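Local structure of peptidoglycan glycosyltransferase (Eggerthella lenta, 4MNR) at residues Y53-S67 / M145-A157. The protein belongs to the penicillin-binding proteins, joining a dimerisation-type N-terminal region to a transpeptidase domain of the beta-lactamase clan. Numbering follows the deposited sequence.
Sequences YPAGDLASHVVGYSS and MASAPTYNAADFA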
loop_
_atom_site.group_PDB
_atom_site.type_symbol
_atom_site.label_atom_id
_atom_site.label_comp_id
_atom_site.label_asym_id
_atom_site.label_seq_id
_atom_site.Cartn_x
_atom_site.Cartn_y
_atom_site.Cartn_z
ATOM N N TYR A 53 -14.565 -18.898 13.429
ATOM C CA TYR A 53 -13.403 -18.321 12.725
ATOM C C TYR A 53 -12.186 -19.224 12.925
ATOM O O TYR A 53 -11.401 -19.035 13.858
ATOM C CB TYR A 53 -13.135 -16.895 13.222
ATOM C CG TYR A 53 -14.284 -15.956 12.925
ATOM C CD1 TYR A 53 -14.347 -15.277 11.721
ATOM C CD2 TYR A 53 -15.318 -15.776 13.834
ATOM C CE1 TYR A 53 -15.406 -14.440 11.423
ATOM C CE2 TYR A 53 -16.379 -14.929 13.551
ATOM C CZ TYR A 53 -16.412 -14.261 12.342
ATOM O OH TYR A 53 -17.465 -13.425 12.039
ATOM N N PRO A 54 -12.037 -20.238 12.059
ATOM C CA PRO A 54 -11.122 -21.334 12.401
ATOM C C PRO A 54 -9.669 -21.136 11.978
ATOM O O PRO A 54 -8.866 -22.055 12.152
ATOM C CB PRO A 54 -11.721 -22.522 11.644
ATOM C CG PRO A 54 -12.354 -21.911 10.442
ATOM C CD PRO A 54 -12.833 -20.531 10.852
ATOM N N ALA A 55 -9.325 -19.975 11.435
ATOM C CA ALA A 55 -7.973 -19.778 10.917
ATOM C C ALA A 55 -7.098 -18.850 11.763
ATOM O O ALA A 55 -6.157 -18.246 11.244
ATOM C CB ALA A 55 -8.020 -19.282 9.461
ATOM N N GLY A 56 -7.403 -18.735 13.051
ATOM C CA GLY A 56 -6.543 -17.986 13.954
ATOM C C GLY A 56 -6.485 -16.528 13.561
ATOM O O GLY A 56 -7.521 -15.899 13.391
ATOM N N ASP A 57 -5.283 -15.984 13.394
ATOM C CA ASP A 57 -5.176 -14.573 13.017
ATOM C C ASP A 57 -4.965 -14.323 11.521
ATOM O O ASP A 57 -4.572 -13.226 11.123
ATOM C CB ASP A 57 -4.102 -13.853 13.846
ATOM C CG ASP A 57 -2.690 -14.322 13.534
ATOM O OD1 ASP A 57 -2.491 -15.140 12.606
ATOM O OD2 ASP A 57 -1.764 -13.843 14.224
ATOM N N LEU A 58 -5.258 -15.325 10.693
ATOM C CA LEU A 58 -5.062 -15.190 9.248
ATOM C C LEU A 58 -6.057 -14.195 8.652
ATOM O O LEU A 58 -7.270 -14.417 8.717
ATOM C CB LEU A 58 -5.196 -16.567 8.568
ATOM C CG LEU A 58 -4.749 -16.610 7.101
ATOM C CD1 LEU A 58 -3.224 -16.447 6.966
ATOM C CD2 LEU A 58 -5.201 -17.904 6.458
ATOM N N ALA A 59 -5.535 -13.080 8.130
ATOM C CA ALA A 59 -6.348 -12.031 7.519
ATOM C C ALA A 59 -7.489 -11.509 8.406
ATOM O O ALA A 59 -8.557 -11.185 7.905
ATOM C CB ALA A 59 -6.905 -12.517 6.164
ATOM N N SER A 60 -7.251 -11.406 9.709
ATOM C CA SER A 60 -8.317 -11.010 10.626
ATOM C C SER A 60 -9.028 -9.713 10.261
ATOM O O SER A 60 -10.257 -9.646 10.308
ATOM C CB SER A 60 -7.790 -10.912 12.055
ATOM O OG SER A 60 -7.436 -12.195 12.509
ATOM N N HIS A 61 -8.272 -8.677 9.928
ATOM C CA HIS A 61 -8.900 -7.388 9.643
ATOM C C HIS A 61 -9.742 -7.448 8.389
ATOM O O HIS A 61 -10.775 -6.792 8.296
ATOM C CB HIS A 61 -7.849 -6.296 9.504
ATOM C CG HIS A 61 -7.057 -6.085 10.749
ATOM N ND1 HIS A 61 -5.948 -6.840 11.058
ATOM C CD2 HIS A 61 -7.232 -5.224 11.780
ATOM C CE1 HIS A 61 -5.468 -6.447 12.225
ATOM N NE2 HIS A 61 -6.225 -5.467 12.682
ATOM N N VAL A 62 -9.281 -8.227 7.413
ATOM C CA VAL A 62 -10.002 -8.387 6.156
ATOM C C VAL A 62 -11.309 -9.168 6.341
ATOM O O VAL A 62 -12.372 -8.729 5.878
ATOM C CB VAL A 62 -9.129 -9.082 5.094
ATOM C CG1 VAL A 62 -9.976 -9.547 3.918
ATOM C CG2 VAL A 62 -8.034 -8.138 4.601
ATOM N N VAL A 63 -11.240 -10.297 7.044
ATOM C CA VAL A 63 -12.420 -11.141 7.220
ATOM C C VAL A 63 -13.496 -10.410 8.026
ATOM O O VAL A 63 -14.677 -10.420 7.667
ATOM C CB VAL A 63 -12.078 -12.546 7.822
ATOM C CG1 VAL A 63 -11.474 -12.441 9.205
ATOM C CG2 VAL A 63 -13.332 -13.437 7.876
ATOM N N GLY A 64 -13.073 -9.715 9.075
ATOM C CA GLY A 64 -13.997 -8.997 9.923
ATOM C C GLY A 64 -14.777 -9.946 10.811
ATOM O O GLY A 64 -14.428 -11.115 10.967
ATOM N N TYR A 65 -15.844 -9.438 11.401
ATOM C CA TYR A 65 -16.664 -10.259 12.275
ATOM C C TYR A 65 -18.122 -10.003 11.987
ATOM O O TYR A 65 -18.479 -8.961 11.435
ATOM C CB TYR A 65 -16.352 -9.959 13.747
ATOM C CG TYR A 65 -16.290 -8.487 14.076
ATOM C CD1 TYR A 65 -15.070 -7.821 14.102
ATOM C CD2 TYR A 65 -17.444 -7.758 14.346
ATOM C CE1 TYR A 65 -14.996 -6.477 14.397
ATOM C CE2 TYR A 65 -17.383 -6.404 14.637
ATOM C CZ TYR A 65 -16.150 -5.772 14.657
ATOM O OH TYR A 65 -16.053 -4.433 14.943
ATOM N N SER A 66 -18.960 -10.967 12.355
ATOM C CA SER A 66 -20.403 -10.816 12.286
ATOM C C SER A 66 -20.957 -11.223 13.636
ATOM O O SER A 66 -20.729 -12.345 14.095
ATOM C CB SER A 66 -20.998 -11.685 11.177
ATOM O OG SER A 66 -22.415 -11.629 11.187
ATOM N N SER A 67 -21.666 -10.300 14.277
ATOM C CA SER A 67 -22.160 -10.528 15.623
ATOM C C SER A 67 -23.476 -9.803 15.855
ATOM O O SER A 67 -23.623 -8.645 15.462
ATOM C CB SER A 67 -21.126 -10.042 16.642
ATOM O OG SER A 67 -21.662 -10.039 17.957
HETATM N N MSE A 145 -3.106 -9.036 2.402
HETATM C CA MSE A 145 -3.429 -7.743 2.978
HETATM C C MSE A 145 -3.396 -7.940 4.481
HETATM O O MSE A 145 -4.259 -8.621 5.040
HETATM C CB MSE A 145 -4.800 -7.245 2.485
HETATM C CG MSE A 145 -5.217 -5.918 3.065
HETATM SE SE MSE A 145 -6.792 -5.211 2.137
HETATM C CE MSE A 145 -5.853 -4.126 0.846
ATOM N N ALA A 146 -2.356 -7.404 5.124
ATOM C CA ALA A 146 -2.111 -7.618 6.563
ATOM C C ALA A 146 -1.910 -6.320 7.326
ATOM O O ALA A 146 -1.289 -5.383 6.828
ATOM C CB ALA A 146 -0.894 -8.505 6.781
ATOM N N SER A 147 -2.438 -6.280 8.545
ATOM C CA SER A 147 -2.196 -5.161 9.451
ATOM C C SER A 147 -1.656 -5.720 10.763
ATOM O O SER A 147 -1.962 -6.860 11.125
ATOM C CB SER A 147 -3.492 -4.394 9.722
ATOM O OG SER A 147 -4.090 -3.968 8.512
ATOM N N ALA A 148 -0.846 -4.926 11.456
ATOM C CA ALA A 148 -0.312 -5.301 12.759
ATOM C C ALA A 148 -0.328 -4.069 13.655
ATOM O O ALA A 148 -0.056 -2.976 13.190
ATOM C CB ALA A 148 1.108 -5.836 12.610
ATOM N N PRO A 149 -0.635 -4.239 14.953
ATOM C CA PRO A 149 -0.915 -5.490 15.660
ATOM C C PRO A 149 -2.206 -6.143 15.215
ATOM O O PRO A 149 -3.085 -5.507 14.622
ATOM C CB PRO A 149 -1.042 -5.049 17.125
ATOM C CG PRO A 149 -0.379 -3.736 17.200
ATOM C CD PRO A 149 -0.620 -3.091 15.868
ATOM N N THR A 150 -2.300 -7.435 15.481
ATOM C CA THR A 150 -3.457 -8.178 15.040
ATOM C C THR A 150 -4.017 -9.022 16.177
ATOM O O THR A 150 -3.625 -8.865 17.344
ATOM C CB THR A 150 -3.122 -9.015 13.777
ATOM O OG1 THR A 150 -4.331 -9.528 13.203
ATOM C CG2 THR A 150 -2.165 -10.155 14.122
ATOM N N TYR A 151 -4.963 -9.890 15.834
ATOM C CA TYR A 151 -5.712 -10.657 16.814
ATOM C C TYR A 151 -6.311 -11.877 16.139
ATOM O O TYR A 151 -6.417 -11.936 14.907
ATOM C CB TYR A 151 -6.841 -9.805 17.416
ATOM C CG TYR A 151 -7.852 -9.306 16.390
ATOM C CD1 TYR A 151 -7.561 -8.234 15.565
ATOM C CD2 TYR A 151 -9.098 -9.904 16.268
ATOM C CE1 TYR A 151 -8.466 -7.774 14.636
ATOM C CE2 TYR A 151 -10.017 -9.454 15.335
ATOM C CZ TYR A 151 -9.697 -8.389 14.527
ATOM O OH TYR A 151 -10.609 -7.934 13.604
ATOM N N ASN A 152 -6.691 -12.865 16.939
ATOM C CA ASN A 152 -7.436 -13.999 16.399
ATOM C C ASN A 152 -8.854 -13.560 16.089
ATOM O O ASN A 152 -9.543 -13.035 16.972
ATOM C CB ASN A 152 -7.481 -15.137 17.412
ATOM C CG ASN A 152 -6.129 -15.737 17.663
ATOM O OD1 ASN A 152 -5.280 -15.781 16.770
ATOM N ND2 ASN A 152 -5.911 -16.204 18.886
ATOM N N ALA A 153 -9.287 -13.797 14.856
ATOM C CA ALA A 153 -10.623 -13.410 14.403
ATOM C C ALA A 153 -11.717 -13.906 15.332
ATOM O O ALA A 153 -12.694 -13.194 15.566
ATOM C CB ALA A 153 -10.875 -13.895 12.968
ATOM N N ALA A 154 -11.540 -15.109 15.877
ATOM C CA ALA A 154 -12.538 -15.702 16.759
ATOM C C ALA A 154 -12.757 -14.855 18.007
ATOM O O ALA A 154 -13.848 -14.854 18.580
ATOM C CB ALA A 154 -12.139 -17.127 17.149
ATOM N N ASP A 155 -11.720 -14.129 18.416
ATOM C CA ASP A 155 -11.757 -13.378 19.668
ATOM C C ASP A 155 -12.129 -11.912 19.503
ATOM O O ASP A 155 -11.768 -11.091 20.344
ATOM C CB ASP A 155 -10.402 -13.469 20.360
ATOM C CG ASP A 155 -10.016 -14.887 20.691
ATOM O OD1 ASP A 155 -10.900 -15.658 21.122
ATOM O OD2 ASP A 155 -8.830 -15.236 20.513
ATOM N N PHE A 156 -12.854 -11.582 18.438
ATOM C CA PHE A 156 -13.206 -10.189 18.153
ATOM C C PHE A 156 -13.925 -9.482 19.305
ATOM O O PHE A 156 -13.683 -8.302 19.556
ATOM C CB PHE A 156 -14.047 -10.091 16.871
ATOM C CG PHE A 156 -15.387 -10.759 16.977
ATOM C CD1 PHE A 156 -15.528 -12.110 16.682
ATOM C CD2 PHE A 156 -16.508 -10.045 17.367
ATOM C CE1 PHE A 156 -16.763 -12.735 16.784
ATOM C CE2 PHE A 156 -17.744 -10.664 17.473
ATOM C CZ PHE A 156 -17.874 -12.011 17.178
ATOM N N ALA A 157 -14.790 -10.206 20.016
ATOM C CA ALA A 157 -15.562 -9.614 21.106
ATOM C C ALA A 157 -14.656 -9.150 22.243
ATOM O O ALA A 157 -14.777 -8.023 22.734
ATOM C CB ALA A 157 -16.607 -10.598 21.613
HETATM O O HOH W 1 -9.739 -17.078 14.717
HETATM O O HOH W 2 -3.579 -10.605 10.883
HETATM O O HOH W 3 -11.900 -9.939 12.570
HETATM O O HOH W 4 -4.503 -8.387 9.352
HETATM O O HOH W 5 -6.068 -8.487 7.150
HETATM O O HOH W 6 -13.460 -11.641 13.421
#
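His61, on the short helix 60-63, sits between Ser147 of the edge strand 142-148 and Tyr151 of the loop that follows it. Its CB begins on a bond directed past the 145-157 segment, but with CG anti to the carbonyl carbon (chi1 -62°) the ring swings in. Ser147 CB lies over one face of the ring, nearest ND1 and CE1 with CG a little farther off, and makes a CH-pi contact 3.9 Å from the centroid of the His61 ring. The opposite face receives the edge of the Tyr151 ring, the planes at 84°, with Tyr151 CE1 3.8 Å from His61 NE2. CE1 of the imidazole packs against Thr150 OG1 and has Pro149 O at the ring edge. Of the two nitrogens, ND1 is hydrogen-bonded, in the ring plane, to a water that accepts from Ser147 N, while NE2 is hydrogen-bonded to Thr171 O.

Ser60, one residue earlier, donates from OG to Tyr151 O at 2.6 Å, nearly in line with the carbonyl, and its CB covers a face of the Tyr151 ring. Beyond it, Ala153 N binds Gly56 O at 3.1 Å, the donor well above the carbonyl plane. One water joins Tyr53 O and Gly56 O to Ala154 N.

At the far end Phe156 enters an aromatic cluster. Tyr65 CB lies over its face, 3.6 Å from the Phe156 centroid, and the two rings are nearly parallel but barely overlap; Tyr53 approaches obliquely, CE2 to Phe156 CE1 3.9 Å, its hydroxyl bound to Glu76 and Ser66 N.

The contact thus joins the dimerisation-type region to the transpeptidase domain by aromatic packing, one serine-to-carbonyl bond and one backbone bond, with bridging waters satisfying polar groups between the segments and both imidazole nitrogens bonded, which should restrict rotation of the His61 ring.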